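Local coordinates for protein queuine lyase ([Clostridium] spiroforme DSM 1552, PDB 6P78) that is a radical SAM enzyme with a [4Fe-4S] cluster that binds queuine and S-adenosylmethionine and acts as a C-N lyase on queuine, at residues D97-I100 against E101-K105; K128-R131 against E132-I136. One frame throughout, in Å; residues are numbered along the deposited sequence.

Contact 1 (D97-I100 against E101-K105); sequences DETI and ERIYK
T99 and I103, one turn apart on the first turns of helix 97-109, make the dense side of this contact. CD1 of I103 lies 3.9 Å from CG2 of T99, the two side chains slanting across each other, and CG1 of I103 rests 3.3 Å from the T99 carbonyl O. The methyl CG2 of T99 faces this neighbour because it stands anti to the backbone N (chi1 of OG1 -60°), while OG1 turns off to a hydrogen bond with N70. Beneath the side chains the alpha-helical pattern is regular: I103 N donates to T99 O, Y104 N to I100 O and R102 N to E98 O. Toward solvent, CG of E101 still presses on the backbone, 3.1 Å from D97 O, but the carboxylates beyond it are loose: exposed D97 keeps its OD1 6.0 Å from E101 OE2, and E101 is instead paired with K133. The helix connects strands 83-87 and 114-118 in a beta-alpha-beta unit. I100 and I103 pack against F92, and T99 and I103 against helix 63-74, along which R102 adds a salt bridge from NH1 to D71 and a hydrogen bond from NH2 to N75.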
# COMPACT_ATOMS: atom_id res chain seq x y z
N ASP A 97 10.66 -16.27 -3.10
CA ASP A 97 11.51 -16.40 -1.92
C ASP A 97 12.88 -15.78 -2.16
O ASP A 97 13.44 -15.16 -1.25
CB ASP A 97 11.65 -17.87 -1.53
CG ASP A 97 10.37 -18.43 -0.90
OD1 ASP A 97 10.11 -18.17 0.30
OD2 ASP A 97 9.62 -19.14 -1.61
N GLU A 98 13.39 -15.87 -3.39
CA GLU A 98 14.70 -15.30 -3.70
C GLU A 98 14.65 -13.78 -3.71
O GLU A 98 15.64 -13.13 -3.35
CB GLU A 98 15.21 -15.82 -5.05
CG GLU A 98 15.36 -17.34 -5.15
CD GLU A 98 14.03 -18.08 -5.27
OE1 GLU A 98 13.96 -19.25 -4.82
OE2 GLU A 98 13.04 -17.50 -5.79
N THR A 99 13.51 -13.19 -4.10
CA THR A 99 13.38 -11.74 -4.03
C THR A 99 13.37 -11.28 -2.59
O THR A 99 14.06 -10.32 -2.24
CB THR A 99 12.11 -11.27 -4.75
OG1 THR A 99 12.16 -11.66 -6.14
CG2 THR A 99 11.96 -9.76 -4.65
N ILE A 100 12.61 -11.97 -1.73
CA ILE A 100 12.55 -11.60 -0.32
C ILE A 100 13.93 -11.71 0.32
O ILE A 100 14.37 -10.80 1.05
CB ILE A 100 11.52 -12.47 0.41
CG1 ILE A 100 10.11 -12.12 -0.08
CG2 ILE A 100 11.63 -12.24 1.91
CD1 ILE A 100 9.02 -13.05 0.44
N GLU A 101 14.66 -12.80 0.06
CA GLU A 101 15.97 -12.91 0.68
C GLU A 101 16.96 -11.88 0.13
O GLU A 101 17.85 -11.44 0.86
CB GLU A 101 16.52 -14.33 0.54
CG GLU A 101 15.52 -15.38 0.99
CD GLU A 101 15.78 -15.89 2.41
OE1 GLU A 101 16.30 -15.09 3.23
OE2 GLU A 101 15.49 -17.08 2.68
N ARG A 102 16.81 -11.47 -1.13
CA ARG A 102 17.68 -10.40 -1.61
C ARG A 102 17.35 -9.07 -0.93
O ARG A 102 18.26 -8.31 -0.58
CB ARG A 102 17.58 -10.24 -3.13
CG ARG A 102 18.37 -9.03 -3.64
CD ARG A 102 19.38 -9.38 -4.67
NE ARG A 102 20.31 -8.28 -4.90
CZ ARG A 102 20.42 -7.61 -6.04
NH1 ARG A 102 19.65 -7.92 -7.07
NH2 ARG A 102 21.31 -6.63 -6.16
N ILE A 103 16.07 -8.76 -0.74
CA ILE A 103 15.71 -7.54 -0.02
C ILE A 103 16.33 -7.55 1.37
O ILE A 103 16.89 -6.54 1.82
CB ILE A 103 14.18 -7.39 0.04
CG1 ILE A 103 13.63 -7.14 -1.36
CG2 ILE A 103 13.80 -6.26 0.99
CD1 ILE A 103 12.12 -7.42 -1.48
N TYR A 104 16.27 -8.69 2.06
CA TYR A 104 16.89 -8.80 3.37
C TYR A 104 18.39 -8.51 3.30
O TYR A 104 18.94 -7.78 4.13
CB TYR A 104 16.64 -10.20 3.93
CG TYR A 104 17.36 -10.52 5.22
CD1 TYR A 104 16.88 -10.05 6.43
CD2 TYR A 104 18.50 -11.31 5.22
CE1 TYR A 104 17.53 -10.35 7.61
CE2 TYR A 104 19.16 -11.62 6.39
CZ TYR A 104 18.67 -11.13 7.59
OH TYR A 104 19.31 -11.42 8.77
N LYS A 105 19.06 -9.08 2.30
CA LYS A 105 20.49 -8.82 2.11
C LYS A 105 20.75 -7.34 1.89
O LYS A 105 21.65 -6.76 2.50
CB LYS A 105 21.01 -9.64 0.93
CG LYS A 105 21.35 -11.08 1.24
CD LYS A 105 21.46 -11.86 -0.08
CE LYS A 105 21.97 -13.27 0.12
NZ LYS A 105 20.91 -14.27 -0.24

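Contact 2 (K128-R131 against E132-I136)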
# COMPACT_ATOMS: atom_id res chain seq x y z
N LYS A 128 4.40 -10.79 12.60
CA LYS A 128 5.33 -10.83 13.72
C LYS A 128 6.63 -11.54 13.35
O LYS A 128 7.73 -11.07 13.67
CB LYS A 128 4.68 -11.51 14.93
CG LYS A 128 5.63 -11.76 16.09
CD LYS A 128 4.90 -12.02 17.42
CE LYS A 128 3.45 -12.49 17.24
NZ LYS A 128 3.35 -13.90 16.78
N ALA A 129 6.53 -12.69 12.67
CA ALA A 129 7.73 -13.42 12.28
C ALA A 129 8.56 -12.64 11.27
O ALA A 129 9.79 -12.74 11.28
CB ALA A 129 7.36 -14.79 11.72
N LEU A 130 7.90 -11.89 10.38
CA LEU A 130 8.62 -11.04 9.44
C LEU A 130 9.39 -9.95 10.18
O LEU A 130 10.56 -9.71 9.89
CB LEU A 130 7.67 -10.43 8.42
CG LEU A 130 8.40 -9.73 7.27
CD1 LEU A 130 9.22 -10.74 6.49
CD2 LEU A 130 7.42 -9.06 6.37
N ARG A 131 8.74 -9.30 11.16
CA ARG A 131 9.43 -8.29 11.95
C ARG A 131 10.65 -8.87 12.63
O ARG A 131 11.73 -8.25 12.62
CB ARG A 131 8.48 -7.69 12.99
CG ARG A 131 7.35 -6.83 12.44
CD ARG A 131 6.53 -6.19 13.57
NE ARG A 131 5.29 -5.55 13.10
CZ ARG A 131 5.23 -4.35 12.51
NH1 ARG A 131 6.35 -3.64 12.32
NH2 ARG A 131 4.05 -3.85 12.12
N GLU A 132 10.52 -10.06 13.21
CA GLU A 132 11.63 -10.65 13.93
C GLU A 132 12.76 -11.05 13.00
O GLU A 132 13.92 -11.03 13.39
CB GLU A 132 11.16 -11.86 14.74
CG GLU A 132 10.14 -11.47 15.79
CD GLU A 132 9.83 -12.59 16.77
OE1 GLU A 132 8.70 -12.60 17.32
OE2 GLU A 132 10.72 -13.45 17.00
N LYS A 133 12.43 -11.43 11.76
CA LYS A 133 13.49 -11.80 10.83
C LYS A 133 14.26 -10.57 10.37
O LYS A 133 15.50 -10.56 10.39
CB LYS A 133 12.91 -12.54 9.62
CG LYS A 133 13.99 -13.06 8.68
CD LYS A 133 13.44 -13.41 7.31
CE LYS A 133 14.58 -13.80 6.36
NZ LYS A 133 14.11 -14.06 4.97
N PHE A 134 13.55 -9.51 9.99
CA PHE A 134 14.19 -8.36 9.36
C PHE A 134 14.87 -7.43 10.37
O PHE A 134 15.80 -6.71 10.00
CB PHE A 134 13.16 -7.59 8.52
CG PHE A 134 13.03 -8.11 7.11
CD1 PHE A 134 12.41 -9.32 6.86
CD2 PHE A 134 13.58 -7.41 6.05
CE1 PHE A 134 12.31 -9.80 5.56
CE2 PHE A 134 13.47 -7.89 4.75
CZ PHE A 134 12.84 -9.09 4.52
N LYS A 135 14.41 -7.44 11.63
CA LYS A 135 14.98 -6.71 12.77
C LYS A 135 14.83 -5.19 12.72
O LYS A 135 14.60 -4.57 13.76
CB LYS A 135 16.46 -7.07 12.95
CG LYS A 135 16.72 -8.55 12.85
CD LYS A 135 16.54 -9.26 14.18
CE LYS A 135 17.49 -10.45 14.26
NZ LYS A 135 16.99 -11.59 13.43
N ILE A 136 14.96 -4.57 11.55
CA ILE A 136 14.81 -3.12 11.43
C ILE A 136 13.35 -2.69 11.56
O ILE A 136 12.44 -3.52 11.53
CB ILE A 136 15.39 -2.62 10.10
CG1 ILE A 136 14.62 -3.19 8.91
CG2 ILE A 136 16.84 -2.96 10.03
CD1 ILE A 136 14.77 -2.36 7.62
O HOH W 1 11.32 -5.53 12.90
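L130 lays its CD1 methyl against the ring of F134, 3.4 Å from CE1, one turn on along helix 127-134. This helix is the crossover of a beta-alpha-beta unit between the parallel strands 114-118 and 137-141 of the radical SAM core. The L130 chain leaves the backbone pointing away, but with CG anti to the backbone N (chi1 -170°) its CD1 comes back beside the ring, and the two side chains meet at a slant. CD1 of F134 also sits 3.6 Å from the carbonyl O of L130, which accepts the hydrogen bond of F134 N. This apolar pair is buried, L130 on I117, F92 and F93, F134 on I103. On the exposed side, K128 and E132 run alongside each other in the same direction, with OE1 of E132 3.4 Å from CG of K128. It is the aliphatic part of the lysine that is touched, since its NZ remains 5.5 Å from OE1 of E132. R131, partly exposed, forms a salt bridge with D173 through NH2 and gives NH1 to I138 O. At the C-terminal end of the helix K135 takes a positive phi (69°), its N still bonded to R131 O, and its side chain bends back so that NZ donates to E132 O in the carbonyl plane. R131 O carries a second bond as well: one water donates to it at 2.8 Å and to I136 O at 2.7 Å.

From the N terminus, the chain leaves strand 83-87, enters helix 97-109 with contact 1, passes through strand 114-118, and comes to contact 2 in helix 127-134 before strand 137-141. Each contact is local, between residues about one turn apart along a single helix, and closes no long loop; the two lie in series, neither nesting nor crossing. They belong to successive beta-alpha-beta units that share strand 114-118. The centres of contact 1 and contact 2 are about 13 Å apart. The helices touch directly: K133 NZ forms a salt bridge with E101 OE1 at 3.0 Å and a cation-pi contact with the Y104 ring, while F134 CE2 packs 3.8 Å from Y104 CA. These contacts tie helix 97-109 to helix 127-134.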